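Local structure of putative dihydrodipicolinate synthase family protein (Coccidioides immitis, 3QFE) at residues Pro17-Phe22 against Thr264-Ala269; Leu29-Gln34 against Ala67-Thr72; Arg36-Leu41 against Ala71-Ala76; Asn108-Leu113 against Ser138-Val143. The protein is of unestablished function but belongs to the dihydrodipicolinate synthase family, whose members are built on a TIM-barrel fold. One frame throughout, in Å; residues are numbered along the deposited sequence.

Contact 1: Pro17-Phe22 against Thr264-Ala269; sequences PAVTFF and TTKYAA
The Phe22 ring meets the amino group of Lys266 obliquely, with NZ 3.6 Å from its CE2. The lysine chain runs at about a right angle to the phenylalanine side chain. The same NZ donates to the backbone carbonyl of Thr20, with Lys266 NZ 2.7 Å from Thr20 O. The donor approaches the carbonyl almost head-on, at a C=O...N angle of 163°. A bend in the lysine chain at chi3 (76°) carries the amino group to this carbonyl. Nearer the backbone, the aliphatic part of Lys266 runs antiparallel to the Val19 side chain. Val19 CG1 lies 4.0 Å from Lys266 CG and also touches the methyl of Thr265. The other branch of the valine, CG2, rests 4.2 Å from Ala269 CB. Val19 thus spans one turn of helix 262-271, which packs against the loop following strand 13-17.

Outside the two segments, Lys266 NZ forms a salt bridge with Glu57 and donates to the backbone oxygen of Arg287. Thr20 turns its hydroxyl elsewhere, to the backbone oxygen of Ala56.

The contact is buried, and the lysine amino group is met by a carboxylate and two carbonyl oxygens. These partners should help to offset the cost of burying a charge. The apolar stem, meanwhile, packs as a hydrophobic side chain would.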
loop_
_atom_site.group_PDB
_atom_site.type_symbol
_atom_site.label_atom_id
_atom_site.label_comp_id
_atom_site.label_asym_id
_atom_site.label_seq_id
_atom_site.Cartn_x
_atom_site.Cartn_y
_atom_site.Cartn_z
ATOM N N PRO A 17 1.885 -2.287 0.066
ATOM C CA PRO A 17 0.533 -2.820 -0.049
ATOM C C PRO A 17 0.606 -4.304 -0.468
ATOM O O PRO A 17 0.762 -4.623 -1.670
ATOM C CB PRO A 17 -0.098 -1.939 -1.132
ATOM C CG PRO A 17 1.069 -1.588 -2.037
ATOM C CD PRO A 17 2.317 -1.611 -1.172
ATOM N N ALA A 18 0.495 -5.181 0.533
ATOM C CA ALA A 18 0.802 -6.601 0.388
ATOM C C ALA A 18 -0.171 -7.333 -0.537
ATOM O O ALA A 18 -1.371 -7.063 -0.528
ATOM C CB ALA A 18 0.829 -7.266 1.752
ATOM N N VAL A 19 0.355 -8.253 -1.341
ATOM C CA VAL A 19 -0.489 -9.103 -2.183
ATOM C C VAL A 19 -1.179 -10.174 -1.323
ATOM O O VAL A 19 -0.813 -10.358 -0.161
ATOM C CB VAL A 19 0.309 -9.748 -3.348
ATOM C CG1 VAL A 19 0.720 -8.673 -4.353
ATOM C CG2 VAL A 19 1.522 -10.511 -2.852
ATOM N N THR A 20 -2.150 -10.890 -1.907
ATOM C CA THR A 20 -2.913 -11.920 -1.201
ATOM C C THR A 20 -2.734 -13.317 -1.789
ATOM O O THR A 20 -2.828 -13.510 -3.008
ATOM C CB THR A 20 -4.402 -11.550 -1.201
ATOM O OG1 THR A 20 -4.556 -10.299 -0.538
ATOM C CG2 THR A 20 -5.273 -12.623 -0.488
ATOM N N PHE A 21 -2.518 -14.287 -0.903
ATOM C CA PHE A 21 -2.334 -15.692 -1.243
ATOM C C PHE A 21 -3.676 -16.439 -1.237
ATOM O O PHE A 21 -4.450 -16.294 -0.296
ATOM C CB PHE A 21 -1.396 -16.350 -0.201
ATOM C CG PHE A 21 0.064 -15.975 -0.360
ATOM C CD1 PHE A 21 0.941 -16.808 -1.056
ATOM C CD2 PHE A 21 0.557 -14.792 0.156
ATOM C CE1 PHE A 21 2.311 -16.466 -1.210
ATOM C CE2 PHE A 21 1.904 -14.442 -0.017
ATOM C CZ PHE A 21 2.786 -15.296 -0.695
ATOM N N PHE A 22 -3.928 -17.258 -2.268
ATOM C CA PHE A 22 -5.140 -18.074 -2.348
ATOM C C PHE A 22 -4.780 -19.525 -2.583
ATOM O O PHE A 22 -3.987 -19.841 -3.499
ATOM C CB PHE A 22 -6.063 -17.638 -3.506
ATOM C CG PHE A 22 -6.568 -16.233 -3.395
ATOM C CD1 PHE A 22 -7.530 -15.891 -2.424
ATOM C CD2 PHE A 22 -6.115 -15.248 -4.268
ATOM C CE1 PHE A 22 -8.011 -14.606 -2.318
ATOM C CE2 PHE A 22 -6.599 -13.947 -4.173
ATOM C CZ PHE A 22 -7.536 -13.625 -3.180
ATOM N N THR A 264 0.646 -9.387 -12.756
ATOM C CA THR A 264 2.083 -9.338 -12.979
ATOM C C THR A 264 2.819 -9.107 -11.658
ATOM O O THR A 264 3.817 -9.773 -11.376
ATOM C CB THR A 264 2.458 -8.261 -14.032
ATOM O OG1 THR A 264 1.858 -8.601 -15.282
ATOM C CG2 THR A 264 3.945 -8.219 -14.253
ATOM N N THR A 265 2.319 -8.173 -10.860
ATOM C CA THR A 265 2.875 -7.902 -9.541
ATOM C C THR A 265 2.853 -9.150 -8.645
ATOM O O THR A 265 3.883 -9.508 -8.081
ATOM C CB THR A 265 2.159 -6.720 -8.847
ATOM O OG1 THR A 265 2.434 -5.528 -9.582
ATOM C CG2 THR A 265 2.656 -6.527 -7.381
ATOM N N LYS A 266 1.704 -9.819 -8.546
ATOM C CA LYS A 266 1.605 -11.091 -7.793
ATOM C C LYS A 266 2.638 -12.122 -8.240
ATOM O O LYS A 266 3.249 -12.787 -7.401
ATOM C CB LYS A 266 0.206 -11.703 -7.873
ATOM C CG LYS A 266 -0.892 -10.843 -7.268
ATOM C CD LYS A 266 -2.212 -11.612 -7.126
ATOM C CE LYS A 266 -2.117 -12.558 -5.952
ATOM N NZ LYS A 266 -3.383 -13.235 -5.624
ATOM N N TYR A 267 2.850 -12.237 -9.550
ATOM C CA TYR A 267 3.781 -13.222 -10.098
ATOM C C TYR A 267 5.235 -12.852 -9.760
ATOM O O TYR A 267 6.070 -13.719 -9.464
ATOM C CB TYR A 267 3.583 -13.405 -11.608
ATOM C CG TYR A 267 4.648 -14.284 -12.214
ATOM C CD1 TYR A 267 4.589 -15.679 -12.088
ATOM C CD2 TYR A 267 5.765 -13.727 -12.845
ATOM C CE1 TYR A 267 5.593 -16.486 -12.609
ATOM C CE2 TYR A 267 6.775 -14.535 -13.355
ATOM C CZ TYR A 267 6.681 -15.911 -13.238
ATOM O OH TYR A 267 7.689 -16.714 -13.740
ATOM N N ALA A 268 5.539 -11.556 -9.789
ATOM C CA ALA A 268 6.890 -11.107 -9.440
ATOM C C ALA A 268 7.160 -11.418 -7.966
ATOM O O ALA A 268 8.204 -11.937 -7.619
ATOM C CB ALA A 268 7.065 -9.625 -9.744
ATOM N N ALA A 269 6.192 -11.123 -7.109
ATOM C CA ALA A 269 6.307 -11.459 -5.691
ATOM C C ALA A 269 6.475 -12.964 -5.527
ATOM O O ALA A 269 7.280 -13.409 -4.709
ATOM C CB ALA A 269 5.095 -10.975 -4.939
#

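Contact 2: Leu29-Gln34 against Ala67-Thr72; sequences LDLASQ and AQLIAT
Leu69 is touched by three side chains of the facing segment. Leu29 reaches it with CD1, 3.8 Å from Leu69 CG. Leu31 brings CD2 to 4.0 Å from Leu69 CD2. Gln34 crosses at about a right angle, with its CG 3.8 Å from that same Leu69 CD2. Leu31 CD2 also packs 3.7 Å from Thr72 OG1, while the methyl of Thr72 lies near Gln34 CB.

A second shell holds Thr72 and Gln34 in place, and a cap secures the start of helix 31-42. Thr72 OG1 donates to Gln68 O at 2.8 Å, from above the carbonyl plane, and Thr72 N reaches the same oxygen from the opposite face. Gln34 folds at chi2 (73°), and its amide bonds to Phe21 N through OE1 and to Val19 O through NE2. Asp30 is the N-cap. Its OD1 accepts from Ser33 N at 3.0 Å, and its OD2 accepts from Ser33 OG.

No polar pair bonds across this interface; carbon meets carbon, or carbon meets an oxygen such as Thr72 OG1. The hydroxyl of Thr72 is satisfied within its own helix, and the Gln34 amide is bonded to the loop after strand 13-17. Both side chains can therefore pack against leucines without burying unmet polar groups.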
loop_
_atom_site.group_PDB
_atom_site.type_symbol
_atom_site.label_atom_id
_atom_site.label_comp_id
_atom_site.label_asym_id
_atom_site.label_seq_id
_atom_site.Cartn_x
_atom_site.Cartn_y
_atom_site.Cartn_z
ATOM N N LEU A 29 -8.414 -18.200 1.356
ATOM C CA LEU A 29 -7.158 -17.593 1.740
ATOM C C LEU A 29 -6.171 -18.673 2.185
ATOM O O LEU A 29 -6.562 -19.670 2.783
ATOM C CB LEU A 29 -7.410 -16.645 2.902
ATOM C CG LEU A 29 -8.335 -15.448 2.670
ATOM C CD1 LEU A 29 -8.435 -14.643 3.966
ATOM C CD2 LEU A 29 -7.836 -14.584 1.529
ATOM N N ASP A 30 -4.895 -18.487 1.890
ATOM C CA ASP A 30 -3.860 -19.340 2.490
ATOM C C ASP A 30 -3.162 -18.530 3.592
ATOM O O ASP A 30 -2.151 -17.857 3.334
ATOM C CB ASP A 30 -2.863 -19.789 1.427
ATOM C CG ASP A 30 -1.743 -20.663 1.992
ATOM O OD1 ASP A 30 -1.577 -20.804 3.227
ATOM O OD2 ASP A 30 -0.998 -21.213 1.174
ATOM N N LEU A 31 -3.721 -18.581 4.798
ATOM C CA LEU A 31 -3.267 -17.753 5.924
ATOM C C LEU A 31 -1.868 -18.146 6.438
ATOM O O LEU A 31 -1.073 -17.282 6.812
ATOM C CB LEU A 31 -4.316 -17.729 7.054
ATOM C CG LEU A 31 -5.689 -17.114 6.645
ATOM C CD1 LEU A 31 -6.796 -17.234 7.701
ATOM C CD2 LEU A 31 -5.578 -15.663 6.141
ATOM N N ALA A 32 -1.548 -19.438 6.419
ATOM C CA ALA A 32 -0.213 -19.865 6.828
ATOM C C ALA A 32 0.847 -19.219 5.922
ATOM O O ALA A 32 1.826 -18.637 6.418
ATOM C CB ALA A 32 -0.087 -21.413 6.854
ATOM N N SER A 33 0.665 -19.294 4.608
ATOM C CA SER A 33 1.603 -18.613 3.733
ATOM C C SER A 33 1.558 -17.095 3.912
ATOM O O SER A 33 2.599 -16.441 3.975
ATOM C CB SER A 33 1.379 -19.010 2.286
ATOM O OG SER A 33 1.430 -20.425 2.199
ATOM N N GLN A 34 0.349 -16.544 4.010
ATOM C CA GLN A 34 0.156 -15.118 4.185
ATOM C C GLN A 34 0.907 -14.579 5.402
ATOM O O GLN A 34 1.492 -13.496 5.343
ATOM C CB GLN A 34 -1.345 -14.800 4.346
ATOM C CG GLN A 34 -1.654 -13.337 4.152
ATOM C CD GLN A 34 -1.550 -12.919 2.702
ATOM O OE1 GLN A 34 -2.320 -13.366 1.852
ATOM N NE2 GLN A 34 -0.597 -12.082 2.408
ATOM N N ALA A 67 -11.280 -9.263 7.354
ATOM C CA ALA A 67 -10.938 -9.237 8.791
ATOM C C ALA A 67 -9.843 -10.241 9.147
ATOM O O ALA A 67 -9.017 -9.978 10.011
ATOM C CB ALA A 67 -12.214 -9.500 9.672
ATOM N N GLN A 68 -9.878 -11.415 8.521
ATOM C CA GLN A 68 -8.869 -12.443 8.784
ATOM C C GLN A 68 -7.506 -11.959 8.309
ATOM O O GLN A 68 -6.496 -12.218 8.953
ATOM C CB GLN A 68 -9.224 -13.783 8.119
ATOM C CG GLN A 68 -10.347 -14.450 8.840
ATOM C CD GLN A 68 -11.005 -15.584 8.060
ATOM O OE1 GLN A 68 -10.821 -15.733 6.840
ATOM N NE2 GLN A 68 -11.785 -16.397 8.775
ATOM N N LEU A 69 -7.475 -11.246 7.196
ATOM C CA LEU A 69 -6.193 -10.798 6.684
ATOM C C LEU A 69 -5.602 -9.753 7.601
ATOM O O LEU A 69 -4.415 -9.805 7.888
ATOM C CB LEU A 69 -6.310 -10.286 5.270
ATOM C CG LEU A 69 -6.505 -11.350 4.197
ATOM C CD1 LEU A 69 -6.700 -10.609 2.883
ATOM C CD2 LEU A 69 -5.263 -12.266 4.121
ATOM N N ILE A 70 -6.437 -8.837 8.104
ATOM C CA ILE A 70 -5.938 -7.818 9.007
ATOM C C ILE A 70 -5.384 -8.483 10.253
ATOM O O ILE A 70 -4.257 -8.189 10.652
ATOM C CB ILE A 70 -6.995 -6.752 9.371
ATOM C CG1 ILE A 70 -7.448 -6.024 8.090
ATOM C CG2 ILE A 70 -6.385 -5.709 10.323
ATOM C CD1 ILE A 70 -8.722 -5.142 8.268
ATOM N N ALA A 71 -6.153 -9.405 10.837
ATOM C CA ALA A 71 -5.738 -10.125 12.047
ATOM C C ALA A 71 -4.445 -10.925 11.804
ATOM O O ALA A 71 -3.555 -10.996 12.656
ATOM C CB ALA A 71 -6.881 -11.076 12.520
ATOM N N THR A 72 -4.344 -11.512 10.620
ATOM C CA THR A 72 -3.161 -12.270 10.238
ATOM C C THR A 72 -1.963 -11.307 10.097
ATOM O O THR A 72 -0.868 -11.609 10.599
ATOM C CB THR A 72 -3.432 -13.116 8.962
ATOM O OG1 THR A 72 -4.430 -14.097 9.266
ATOM C CG2 THR A 72 -2.168 -13.817 8.454
#

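Contact 3: Arg36-Leu41 against Ala71-Ala76; sequences RYYAYL and ATARKA
Tyr38 brings CD2 and CE2 of its ring against helix 63-77 at Ala73. Its CD2 lies 3.4 Å from Ala73 CA, an oblique approach. Its CE2 is 3.7 Å from the Ala73 methyl. Thr72 C and Ala76 CB sit at the ring's edge, near its plane. The root of the tyrosine takes part as well, with Tyr38 CB 3.6 Å from Ala76 CB. A chi1 of -74° places CG anti to the carbonyl carbon and directs the ring toward Thr72 and Ala73, one turn before Ala76.

One residue on, Ala39 CB packs 4.0 Å from Ala76 CB and 3.5 Å from Ala76 O. These small residues bring the two backbones together, with Ala39 CA only 4.7 Å from Ala76 CA. Between the short segments the axes approach to 8.4 Å and cross at -49°. The facing groups are mostly carbon, so shape rather than polar bonding carries the contact.

Beneath the helices, Tyr38 and Ala73 both touch Ile51 of strand 48-51, and Tyr38 also meets Ala18.

Helices 31-42 and 63-77 are joined through strand 48-51, and their N-to-C directions are broadly similar. Such neighbouring helices, packed together outside a parallel sheet, belong to the outer layer of a TIM barrel.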
loop_
_atom_site.group_PDB
_atom_site.type_symbol
_atom_site.label_atom_id
_atom_site.label_comp_id
_atom_site.label_asym_id
_atom_site.label_seq_id
_atom_site.Cartn_x
_atom_site.Cartn_y
_atom_site.Cartn_z
ATOM N N ARG A 36 3.630 -15.888 6.887
ATOM C CA ARG A 36 5.051 -15.957 6.548
ATOM C C ARG A 36 5.466 -14.767 5.724
ATOM O O ARG A 36 6.521 -14.175 5.963
ATOM C CB ARG A 36 5.388 -17.233 5.765
ATOM C CG ARG A 36 5.252 -18.487 6.571
ATOM C CD ARG A 36 5.834 -19.689 5.855
ATOM N NE ARG A 36 5.814 -20.854 6.738
ATOM C CZ ARG A 36 6.143 -22.083 6.357
ATOM N NH1 ARG A 36 6.101 -23.082 7.235
ATOM N NH2 ARG A 36 6.515 -22.310 5.102
ATOM N N TYR A 37 4.624 -14.412 4.756
ATOM C CA TYR A 37 4.927 -13.376 3.778
ATOM C C TYR A 37 4.893 -11.980 4.391
ATOM O O TYR A 37 5.832 -11.216 4.234
ATOM C CB TYR A 37 3.954 -13.481 2.602
ATOM C CG TYR A 37 4.185 -12.458 1.509
ATOM C CD1 TYR A 37 5.293 -12.552 0.652
ATOM C CD2 TYR A 37 3.313 -11.398 1.337
ATOM C CE1 TYR A 37 5.511 -11.622 -0.361
ATOM C CE2 TYR A 37 3.519 -10.454 0.335
ATOM C CZ TYR A 37 4.625 -10.572 -0.515
ATOM O OH TYR A 37 4.829 -9.630 -1.515
ATOM N N TYR A 38 3.817 -11.661 5.110
ATOM C CA TYR A 38 3.717 -10.396 5.835
ATOM C C TYR A 38 4.888 -10.211 6.807
ATOM O O TYR A 38 5.436 -9.108 6.926
ATOM C CB TYR A 38 2.442 -10.361 6.663
ATOM C CG TYR A 38 1.109 -10.166 5.945
ATOM C CD1 TYR A 38 1.014 -9.493 4.746
ATOM C CD2 TYR A 38 -0.067 -10.623 6.531
ATOM C CE1 TYR A 38 -0.224 -9.304 4.132
ATOM C CE2 TYR A 38 -1.307 -10.424 5.941
ATOM C CZ TYR A 38 -1.375 -9.769 4.743
ATOM O OH TYR A 38 -2.591 -9.586 4.159
ATOM N N ALA A 39 5.241 -11.283 7.531
ATOM C CA ALA A 39 6.306 -11.221 8.512
ATOM C C ALA A 39 7.632 -10.932 7.794
ATOM O O ALA A 39 8.405 -10.065 8.214
ATOM C CB ALA A 39 6.371 -12.490 9.305
ATOM N N TYR A 40 7.872 -11.621 6.686
ATOM C CA TYR A 40 9.074 -11.372 5.903
ATOM C C TYR A 40 9.151 -9.898 5.450
ATOM O O TYR A 40 10.210 -9.249 5.568
ATOM C CB TYR A 40 9.120 -12.283 4.688
ATOM C CG TYR A 40 10.395 -12.092 3.901
ATOM C CD1 TYR A 40 11.578 -12.719 4.299
ATOM C CD2 TYR A 40 10.426 -11.262 2.783
ATOM C CE1 TYR A 40 12.741 -12.536 3.596
ATOM C CE2 TYR A 40 11.598 -11.061 2.077
ATOM C CZ TYR A 40 12.749 -11.694 2.487
ATOM O OH TYR A 40 13.915 -11.504 1.795
ATOM N N LEU A 41 8.041 -9.367 4.928
ATOM C CA LEU A 41 8.032 -7.964 4.471
ATOM C C LEU A 41 8.305 -6.993 5.624
ATOM O O LEU A 41 9.072 -6.034 5.466
ATOM C CB LEU A 41 6.711 -7.589 3.785
ATOM C CG LEU A 41 6.312 -8.299 2.494
ATOM C CD1 LEU A 41 4.981 -7.718 2.046
ATOM C CD2 LEU A 41 7.352 -8.138 1.399
ATOM N N ALA A 71 -6.153 -9.405 10.837
ATOM C CA ALA A 71 -5.738 -10.125 12.047
ATOM C C ALA A 71 -4.445 -10.925 11.804
ATOM O O ALA A 71 -3.555 -10.996 12.656
ATOM C CB ALA A 71 -6.881 -11.076 12.520
ATOM N N THR A 72 -4.344 -11.512 10.620
ATOM C CA THR A 72 -3.161 -12.270 10.238
ATOM C C THR A 72 -1.963 -11.307 10.097
ATOM O O THR A 72 -0.868 -11.609 10.599
ATOM C CB THR A 72 -3.432 -13.116 8.962
ATOM O OG1 THR A 72 -4.430 -14.097 9.266
ATOM C CG2 THR A 72 -2.168 -13.817 8.454
ATOM N N ALA A 73 -2.181 -10.143 9.471
ATOM C CA ALA A 73 -1.151 -9.124 9.410
ATOM C C ALA A 73 -0.659 -8.774 10.806
ATOM O O ALA A 73 0.550 -8.885 11.071
ATOM C CB ALA A 73 -1.619 -7.874 8.650
ATOM N N ARG A 74 -1.571 -8.417 11.720
ATOM C CA ARG A 74 -1.161 -8.029 13.085
ATOM C C ARG A 74 -0.326 -9.115 13.781
ATOM O O ARG A 74 0.671 -8.816 14.423
ATOM C CB ARG A 74 -2.375 -7.638 13.939
ATOM C CG ARG A 74 -2.077 -7.351 15.429
ATOM C CD ARG A 74 -1.073 -6.203 15.550
ATOM N NE ARG A 74 -1.585 -4.951 14.975
ATOM C CZ ARG A 74 -0.817 -3.945 14.545
ATOM N NH1 ARG A 74 0.517 -4.030 14.598
ATOM N NH2 ARG A 74 -1.386 -2.842 14.036
ATOM N N LYS A 75 -0.740 -10.372 13.652
ATOM C CA LYS A 75 -0.009 -11.491 14.240
ATOM C C LYS A 75 1.397 -11.624 13.603
ATOM O O LYS A 75 2.374 -11.897 14.295
ATOM C CB LYS A 75 -0.815 -12.784 14.093
ATOM C CG LYS A 75 -0.153 -14.020 14.668
ATOM C CD LYS A 75 -1.046 -15.287 14.532
ATOM C CE LYS A 75 -0.221 -16.586 14.776
ATOM N NZ LYS A 75 -0.923 -17.846 14.339
ATOM N N ALA A 76 1.497 -11.397 12.299
ATOM C CA ALA A 76 2.780 -11.537 11.595
ATOM C C ALA A 76 3.807 -10.495 12.000
ATOM O O ALA A 76 4.997 -10.791 11.983
ATOM C CB ALA A 76 2.570 -11.452 10.080
#

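Contact 4: Asn108-Leu113 against Ser138-Val143; sequences NYVLVL and SPLPVV
Val110 O accepts from Val143 N at 2.8 Å, with an N-H...O angle of 175°. This bond joins strands 109-112 and 142-146, neighbouring parallel strands of the TIM barrel. Helix 124-137 links them in a beta-alpha-beta crossover. Two more backbone bonds complete the pairing. Val110 N donates to Pro141 O at 3.0 Å, and Val112 N donates to Val143 O at 2.8 Å. The N-H and carbonyl of Val110 thus bond to Pro141 and Val143, the residues flanking its bridge partner Val142, as in a regular parallel pair. Weaker CA-H...O contacts accompany these bonds, one of them from Leu111 CA to Val143 O.

Val110 and Val142 project to one face of the sheet, and their CG2 methyls meet at 3.9 Å. Val112 CG2 touches the other branch, Val142 CG1. Helix 92-105 adds Ile99 against Val110 on this side. Leu111 and Val143 project to the opposite face, where Met84 of strand 83-86 touches both.

At the start of the pairing, Leu140 packs at about a right angle to Val110, with its CD1 3.8 Å from Val110 CG1. Pro141 CB lies at the edge of the Tyr109 ring, while Asn108 CB sits over the ring's centre. A chi1 of 171° swings Ser138 OG toward Leu140 O, 2.7 Å away. It donates in the carbonyl plane, on a lone pair of that oxygen.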
loop_
_atom_site.group_PDB
_atom_site.type_symbol
_atom_site.label_atom_id
_atom_site.label_comp_id
_atom_site.label_asym_id
_atom_site.label_seq_id
_atom_site.Cartn_x
_atom_site.Cartn_y
_atom_site.Cartn_z
ATOM N N ASN A 108 -4.093 0.006 12.732
ATOM C CA ASN A 108 -3.825 1.304 13.398
ATOM C C ASN A 108 -4.514 2.454 12.666
ATOM O O ASN A 108 -4.893 3.472 13.281
ATOM C CB ASN A 108 -2.324 1.625 13.479
ATOM C CG ASN A 108 -1.505 0.505 14.084
ATOM O OD1 ASN A 108 -0.778 -0.201 13.380
ATOM N ND2 ASN A 108 -1.611 0.332 15.380
ATOM N N TYR A 109 -4.657 2.289 11.349
ATOM C CA TYR A 109 -5.236 3.302 10.496
ATOM C C TYR A 109 -6.137 2.653 9.452
ATOM O O TYR A 109 -5.945 1.477 9.074
ATOM C CB TYR A 109 -4.130 4.065 9.759
ATOM C CG TYR A 109 -2.893 4.409 10.572
ATOM C CD1 TYR A 109 -2.902 5.437 11.516
ATOM C CD2 TYR A 109 -1.720 3.736 10.368
ATOM C CE1 TYR A 109 -1.769 5.762 12.234
ATOM C CE2 TYR A 109 -0.569 4.052 11.083
ATOM C CZ TYR A 109 -0.596 5.060 12.002
ATOM O OH TYR A 109 0.562 5.335 12.695
ATOM N N VAL A 110 -7.084 3.425 8.935
ATOM C CA VAL A 110 -7.883 2.939 7.831
ATOM C C VAL A 110 -7.700 3.835 6.635
ATOM O O VAL A 110 -7.617 5.055 6.767
ATOM C CB VAL A 110 -9.390 2.757 8.176
ATOM C CG1 VAL A 110 -9.528 1.709 9.210
ATOM C CG2 VAL A 110 -10.024 4.052 8.666
ATOM N N LEU A 111 -7.631 3.201 5.470
ATOM C CA LEU A 111 -7.414 3.878 4.213
ATOM C C LEU A 111 -8.706 3.872 3.386
ATOM O O LEU A 111 -9.208 2.813 3.010
ATOM C CB LEU A 111 -6.273 3.170 3.506
ATOM C CG LEU A 111 -5.776 3.623 2.147
ATOM C CD1 LEU A 111 -5.124 4.994 2.181
ATOM C CD2 LEU A 111 -4.779 2.542 1.678
ATOM N N VAL A 112 -9.259 5.052 3.135
ATOM C CA VAL A 112 -10.642 5.187 2.676
ATOM C C VAL A 112 -10.772 5.812 1.276
ATOM O O VAL A 112 -10.481 6.985 1.089
ATOM C CB VAL A 112 -11.498 6.035 3.708
ATOM C CG1 VAL A 112 -12.993 6.115 3.309
ATOM C CG2 VAL A 112 -11.376 5.486 5.128
ATOM N N LEU A 113 -11.232 5.018 0.305
ATOM C CA LEU A 113 -11.647 5.523 -1.019
ATOM C C LEU A 113 -12.853 6.429 -0.916
ATOM O O LEU A 113 -13.691 6.233 -0.043
ATOM C CB LEU A 113 -12.009 4.366 -1.973
ATOM C CG LEU A 113 -10.816 3.537 -2.466
ATOM C CD1 LEU A 113 -11.222 2.091 -2.779
ATOM C CD2 LEU A 113 -10.113 4.209 -3.664
ATOM N N SER A 138 -15.468 7.005 12.827
ATOM C CA SER A 138 -14.426 5.998 12.774
ATOM C C SER A 138 -13.626 5.930 14.069
ATOM O O SER A 138 -13.163 6.950 14.579
ATOM C CB SER A 138 -13.479 6.211 11.584
ATOM O OG SER A 138 -12.358 5.330 11.678
ATOM N N PRO A 139 -13.465 4.711 14.606
ATOM C CA PRO A 139 -12.642 4.527 15.793
ATOM C C PRO A 139 -11.149 4.560 15.500
ATOM O O PRO A 139 -10.351 4.564 16.433
ATOM C CB PRO A 139 -13.052 3.145 16.312
ATOM C CG PRO A 139 -13.745 2.473 15.185
ATOM C CD PRO A 139 -14.302 3.533 14.292
ATOM N N LEU A 140 -10.771 4.580 14.230
ATOM C CA LEU A 140 -9.366 4.625 13.840
ATOM C C LEU A 140 -9.081 5.897 13.016
ATOM O O LEU A 140 -9.971 6.407 12.330
ATOM C CB LEU A 140 -8.980 3.363 13.034
ATOM C CG LEU A 140 -8.821 2.003 13.755
ATOM C CD1 LEU A 140 -8.547 0.884 12.766
ATOM C CD2 LEU A 140 -7.755 1.992 14.859
ATOM N N PRO A 141 -7.846 6.409 13.081
ATOM C CA PRO A 141 -7.484 7.562 12.226
ATOM C C PRO A 141 -7.617 7.242 10.720
ATOM O O PRO A 141 -7.334 6.124 10.295
ATOM C CB PRO A 141 -6.021 7.837 12.599
ATOM C CG PRO A 141 -5.809 7.206 13.941
ATOM C CD PRO A 141 -6.783 6.062 14.048
ATOM N N VAL A 142 -8.007 8.237 9.934
ATOM C CA VAL A 142 -8.400 8.033 8.541
ATOM C C VAL A 142 -7.393 8.613 7.533
ATOM O O VAL A 142 -6.986 9.752 7.645
ATOM C CB VAL A 142 -9.820 8.638 8.294
ATOM C CG1 VAL A 142 -10.145 8.768 6.806
ATOM C CG2 VAL A 142 -10.883 7.822 9.040
ATOM N N VAL A 143 -6.998 7.799 6.558
ATOM C CA VAL A 143 -6.187 8.272 5.434
ATOM C C VAL A 143 -7.060 8.245 4.166
ATOM O O VAL A 143 -7.612 7.199 3.793
ATOM C CB VAL A 143 -4.878 7.437 5.245
ATOM C CG1 VAL A 143 -4.042 7.993 4.090
ATOM C CG2 VAL A 143 -4.040 7.446 6.520
#

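How the contacts relate
Contacts 1 and 4 are buried; contacts 2 and 3 are only partly so. Contacts 2 and 3 hold the same two helices, 31-42 and 63-77, and share Ala71 and Thr72. The chemistry follows the place in the fold. Backbone bonds pair the strands of contact 4 within the barrel sheet. Mainly apolar packing joins the partly exposed outer helices, through leucines in contact 2 and through alanines and a tyrosine in contact 3. In contact 1 a charged group fixes a buried loop to a helix far along the chain. Tyr37 and Tyr38 tie contact 3 to contact 1. Arg74 NH2 probably hydrogen-bonds Asn108 OD1, linking contact 3 to contact 4. Contacts 1 and 4 lie on opposite sides of the chain's centre.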